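Side-chain contacts in conserved protein MTH689 (PDB 2WNY), which is of unknown function but, as a DUF54 protein of the RNA-binding family encoded in the exosome superoperon, probably binds RNA: residues R66-K71 with G105-V110; G78-L83 with V131-I136. The protein carries 1 engineered substitution. All blocks are in the same frame, centred on the assembly; numbering follows the deposited sequence.

How the contacts relate
The four segments follow one another along the chain as 66-71, 78-83, 105-110 and 131-136, so the two pairings interleave. Contact 1 joins the helix 62-76 to the loop leading into strand 109-110, at the end of the six-stranded antiparallel sheet; contact 2 joins the loop that follows the same helix to the C-terminal helix 129-139. Their centres lie about 15 Å apart, yet segments 105-110 and 78-83 touch where Pro109 CG packs at 3.6 Å from Arg79 NH2. Helix 62-76 and its outgoing loop, in the middle of the chain, thus bring together the loop before the edge strand and the last helix.

Contact 1: residues R66-K71 with G105-V110; sequences REFMEK and GVWEPV
NE1 of Trp107 donates a hydrogen bond to Asn32 O, and Lys71 CE passes 3.8 Å from that same NE1. The tryptophan comes from the loop between helix 99-103 and strand 109-110, and reaches helix 62-76, which packs on the six-stranded antiparallel sheet of this alpha+beta fold. The bond to Asn32 limits how the indole can rotate, while two residues of the helix meet its six-membered ring. Lys71 lies over one face: its CG is 3.4 Å from Trp107 CZ2 and gives a CH-pi contact, 3.7 Å from the ring centroid. A bend at chi2 (74°) carries the rest of the lysine chain along the indole toward its five-membered ring. Phe68 approaches the end of the six-membered ring obliquely, with CE1 3.4 Å from Trp107 CH2. The ring planes are tilted by 35°, and the Phe68 centroid lies 5.2 Å from that of the Trp107 six-membered ring. Phe68 also touches Ile8, Ile11, Leu118 and Ile120 of the sheet, and Trp107 touches Leu97, so the aromatic pair is continuous with the hydrophobic core. Just before the tryptophan, Gly105, with positive phi, is the C-prime residue of a Schellman motif that ends helix 99-103. Lys71 NZ stands 5.1 Å from the centroid of the Trp107 five-membered ring, at most a weak cation-pi attraction.

Contact 2: residues G78-L83 with V131-I136; sequences GRMDEL and VAVENI
The C-terminal helix 129-139 meets the short 3-10 segment 80-82 here, and Met80 makes the close contacts from the loop side. Its side chain leaves the backbone with CG opposite N (chi1 -177°) and bends at chi2 (61°), a shape that brings the sulfur and the terminal methyl to the helix at different points. The methyl goes to Val133: CE is 3.4 Å from Val133 O, a van der Waals approach to a helix carbonyl, and 3.8 Å from Val133 CG1. The sulfur goes one turn further along, SD lying 3.9 Å from Ile136 CG2, and the two side chains cross at about a right angle. In Ile136 that CG2 branch is the one turned to the methionine, whereas CG1 leads off in another direction.

Phe87, from the loop before strand 92-98, touches Met80, Val133 and Ile136 alike, so the methionine belongs to a small apolar cluster. In this alpha+beta fold, Ile136 also reaches Phe72 of helix 62-76 and Val122 of strand 115-122, which places the last helix against both the sheet and the earlier helix. On the loop side, Leu83 rests on Phe72, Phe76 and Leu140, and Leu83 N bonds to Met80 O at 2.8 Å within the turn.

The neighbouring polar side chains Arg79 and Glu82 turn to each other and do not touch 131-136. They form a side-on salt bridge, Arg79 NE to Glu82 OE2 at 2.9 Å and Arg79 NH2 to Glu82 OE1 at 3.1 Å. The second of these bonds is nearly straight (176°); OE1 lies in the guanidinium plane and is met on its syn side, though somewhat out of the carboxylate plane, whereas NE approaches OE2 from above that plane.

Contact 1: residues R66-K71 with G105-V110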
# COMPACT_ATOMS: atom_id res chain seq x y z
N ARG A 66 -9.80 -7.96 -2.81
CA ARG A 66 -9.47 -9.32 -3.18
C ARG A 66 -8.48 -9.34 -4.33
O ARG A 66 -7.55 -10.15 -4.33
CB ARG A 66 -10.74 -10.14 -3.45
CG ARG A 66 -11.53 -10.40 -2.14
CD ARG A 66 -12.75 -11.28 -2.38
NE ARG A 66 -12.43 -12.70 -2.40
CZ ARG A 66 -12.62 -13.50 -3.45
NH1 ARG A 66 -13.15 -13.03 -4.57
NH2 ARG A 66 -12.29 -14.78 -3.37
N GLU A 67 -8.69 -8.47 -5.31
CA GLU A 67 -7.74 -8.32 -6.42
C GLU A 67 -6.34 -7.91 -5.93
O GLU A 67 -5.30 -8.36 -6.44
CB GLU A 67 -8.24 -7.28 -7.44
CG GLU A 67 -7.25 -7.05 -8.59
CD GLU A 67 -7.87 -6.39 -9.82
OE1 GLU A 67 -9.10 -6.16 -9.85
OE2 GLU A 67 -7.12 -6.12 -10.77
N PHE A 68 -6.32 -7.02 -4.95
CA PHE A 68 -5.07 -6.61 -4.35
C PHE A 68 -4.34 -7.81 -3.70
O PHE A 68 -3.14 -8.00 -3.89
CB PHE A 68 -5.30 -5.54 -3.31
CG PHE A 68 -4.05 -5.15 -2.56
CD1 PHE A 68 -3.23 -4.14 -3.04
CD2 PHE A 68 -3.68 -5.84 -1.41
CE1 PHE A 68 -2.05 -3.79 -2.36
CE2 PHE A 68 -2.51 -5.50 -0.70
CZ PHE A 68 -1.69 -4.48 -1.18
N MET A 69 -5.08 -8.59 -2.92
CA MET A 69 -4.49 -9.75 -2.23
C MET A 69 -3.96 -10.78 -3.23
O MET A 69 -2.92 -11.41 -3.00
CB MET A 69 -5.47 -10.40 -1.26
CG MET A 69 -5.66 -9.63 0.07
SD MET A 69 -4.11 -9.18 0.91
CE MET A 69 -3.51 -10.87 1.26
N GLU A 70 -4.66 -10.94 -4.35
CA GLU A 70 -4.21 -11.81 -5.43
C GLU A 70 -2.81 -11.36 -5.92
O GLU A 70 -1.89 -12.17 -6.01
CB GLU A 70 -5.18 -11.73 -6.60
CG GLU A 70 -6.37 -12.64 -6.53
CD GLU A 70 -6.90 -12.95 -7.92
OE1 GLU A 70 -7.01 -12.01 -8.75
OE2 GLU A 70 -7.18 -14.14 -8.20
N LYS A 71 -2.65 -10.08 -6.22
CA LYS A 71 -1.38 -9.56 -6.71
C LYS A 71 -0.33 -9.53 -5.60
O LYS A 71 0.84 -9.90 -5.81
CB LYS A 71 -1.58 -8.16 -7.30
CG LYS A 71 -0.30 -7.41 -7.67
CD LYS A 71 0.35 -7.96 -8.92
CE LYS A 71 1.38 -6.97 -9.46
NZ LYS A 71 1.64 -7.25 -10.89
N GLY A 105 4.50 -0.80 -13.63
CA GLY A 105 3.76 -2.03 -13.31
C GLY A 105 4.53 -2.99 -12.43
O GLY A 105 4.25 -4.19 -12.41
N VAL A 106 5.52 -2.47 -11.70
CA VAL A 106 6.34 -3.32 -10.84
C VAL A 106 6.13 -2.89 -9.40
O VAL A 106 6.04 -1.68 -9.10
CB VAL A 106 7.83 -3.24 -11.21
CG1 VAL A 106 8.66 -4.14 -10.30
CG2 VAL A 106 8.05 -3.61 -12.69
N TRP A 107 6.01 -3.87 -8.51
CA TRP A 107 5.89 -3.59 -7.09
C TRP A 107 7.26 -3.74 -6.46
O TRP A 107 7.79 -4.85 -6.34
CB TRP A 107 4.92 -4.56 -6.43
CG TRP A 107 3.47 -4.31 -6.69
CD1 TRP A 107 2.90 -3.67 -7.77
CD2 TRP A 107 2.38 -4.74 -5.86
NE1 TRP A 107 1.52 -3.67 -7.65
CE2 TRP A 107 1.18 -4.33 -6.49
CE3 TRP A 107 2.31 -5.44 -4.64
CZ2 TRP A 107 -0.08 -4.55 -5.91
CZ3 TRP A 107 1.05 -5.67 -4.08
CH2 TRP A 107 -0.12 -5.25 -4.72
N GLU A 108 7.84 -2.61 -6.06
CA GLU A 108 9.17 -2.64 -5.47
C GLU A 108 9.08 -2.05 -4.06
O GLU A 108 8.87 -0.85 -3.92
CB GLU A 108 10.16 -1.86 -6.35
CG GLU A 108 11.64 -1.85 -5.87
CD GLU A 108 12.28 -3.23 -5.88
OE1 GLU A 108 12.29 -3.88 -6.95
OE2 GLU A 108 12.78 -3.66 -4.82
N PRO A 109 9.24 -2.89 -3.03
CA PRO A 109 9.20 -2.38 -1.66
C PRO A 109 10.39 -1.46 -1.41
O PRO A 109 11.51 -1.72 -1.86
CB PRO A 109 9.30 -3.65 -0.80
CG PRO A 109 9.94 -4.68 -1.69
CD PRO A 109 9.57 -4.33 -3.10
N VAL A 110 10.13 -0.34 -0.75
CA VAL A 110 11.19 0.58 -0.36
C VAL A 110 11.01 0.97 1.10
O VAL A 110 9.95 0.73 1.69
CB VAL A 110 11.22 1.85 -1.26
CG1 VAL A 110 11.65 1.52 -2.69
CG2 VAL A 110 9.87 2.56 -1.24

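Contact 2: residues G78-L83 with V131-I136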
# COMPACT_ATOMS: atom_id res chain seq x y z
N GLY A 78 6.95 -16.32 -0.64
CA GLY A 78 8.33 -16.63 -0.24
C GLY A 78 9.21 -15.43 0.09
O GLY A 78 10.43 -15.56 0.17
N ARG A 79 8.60 -14.27 0.28
CA ARG A 79 9.35 -13.07 0.59
C ARG A 79 8.89 -12.50 1.93
O ARG A 79 8.89 -11.27 2.13
CB ARG A 79 9.18 -12.05 -0.55
CG ARG A 79 9.93 -12.42 -1.82
CD ARG A 79 9.61 -11.48 -2.95
NE ARG A 79 10.10 -10.13 -2.70
CZ ARG A 79 9.95 -9.10 -3.52
NH1 ARG A 79 9.30 -9.24 -4.67
NH2 ARG A 79 10.44 -7.91 -3.20
N MET A 80 8.50 -13.38 2.84
CA MET A 80 7.90 -12.92 4.10
C MET A 80 8.92 -12.16 4.95
O MET A 80 8.58 -11.16 5.59
CB MET A 80 7.28 -14.09 4.88
CG MET A 80 6.57 -13.69 6.17
SD MET A 80 5.18 -12.54 5.97
CE MET A 80 4.90 -12.09 7.68
N ASP A 81 10.17 -12.59 4.90
CA ASP A 81 11.24 -11.96 5.66
C ASP A 81 11.45 -10.47 5.30
O ASP A 81 12.02 -9.72 6.09
CB ASP A 81 12.54 -12.76 5.51
CG ASP A 81 13.11 -12.69 4.11
OD1 ASP A 81 12.34 -12.53 3.13
OD2 ASP A 81 14.35 -12.78 3.99
N GLU A 82 10.97 -10.06 4.12
CA GLU A 82 11.01 -8.66 3.71
C GLU A 82 9.86 -7.83 4.30
O GLU A 82 9.86 -6.61 4.19
CB GLU A 82 10.97 -8.54 2.18
CG GLU A 82 12.23 -9.01 1.47
CD GLU A 82 12.13 -8.84 -0.04
OE1 GLU A 82 11.99 -7.69 -0.51
OE2 GLU A 82 12.20 -9.87 -0.75
N LEU A 83 8.89 -8.50 4.91
CA LEU A 83 7.68 -7.82 5.38
C LEU A 83 7.54 -7.87 6.89
O LEU A 83 6.87 -7.03 7.48
CB LEU A 83 6.43 -8.42 4.72
CG LEU A 83 6.30 -8.37 3.19
CD1 LEU A 83 5.00 -9.02 2.77
CD2 LEU A 83 6.38 -6.94 2.63
N VAL A 131 -0.14 -12.15 15.52
CA VAL A 131 -1.29 -12.74 14.86
C VAL A 131 -1.30 -12.32 13.38
O VAL A 131 -1.42 -13.16 12.48
CB VAL A 131 -2.62 -12.33 15.56
CG1 VAL A 131 -3.82 -13.04 14.93
CG2 VAL A 131 -2.54 -12.63 17.06
N ALA A 132 -1.13 -11.03 13.14
CA ALA A 132 -1.11 -10.49 11.78
C ALA A 132 0.03 -11.10 10.95
O ALA A 132 -0.19 -11.55 9.83
CB ALA A 132 -1.01 -8.97 11.82
N VAL A 133 1.23 -11.13 11.54
CA VAL A 133 2.41 -11.75 10.92
C VAL A 133 2.12 -13.21 10.53
O VAL A 133 2.33 -13.60 9.37
CB VAL A 133 3.64 -11.68 11.88
CG1 VAL A 133 4.75 -12.63 11.44
CG2 VAL A 133 4.16 -10.25 11.96
N GLU A 134 1.64 -14.00 11.49
CA GLU A 134 1.34 -15.41 11.23
C GLU A 134 0.35 -15.57 10.07
O GLU A 134 0.55 -16.41 9.19
CB GLU A 134 0.82 -16.12 12.49
CG GLU A 134 0.37 -17.58 12.27
CD GLU A 134 1.47 -18.48 11.70
OE1 GLU A 134 2.67 -18.11 11.75
OE2 GLU A 134 1.14 -19.58 11.21
N ASN A 135 -0.69 -14.74 10.07
CA ASN A 135 -1.74 -14.80 9.05
C ASN A 135 -1.24 -14.51 7.65
O ASN A 135 -1.61 -15.20 6.69
CB ASN A 135 -2.89 -13.85 9.41
CG ASN A 135 -3.74 -14.37 10.53
OD1 ASN A 135 -3.60 -15.52 10.96
ND2 ASN A 135 -4.63 -13.53 11.03
N ILE A 136 -0.37 -13.51 7.53
CA ILE A 136 0.20 -13.15 6.23
C ILE A 136 1.22 -14.20 5.77
O ILE A 136 1.25 -14.58 4.59
CB ILE A 136 0.81 -11.72 6.25
CG1 ILE A 136 -0.27 -10.65 6.54
CG2 ILE A 136 1.58 -11.42 4.94
CD1 ILE A 136 -1.37 -10.48 5.47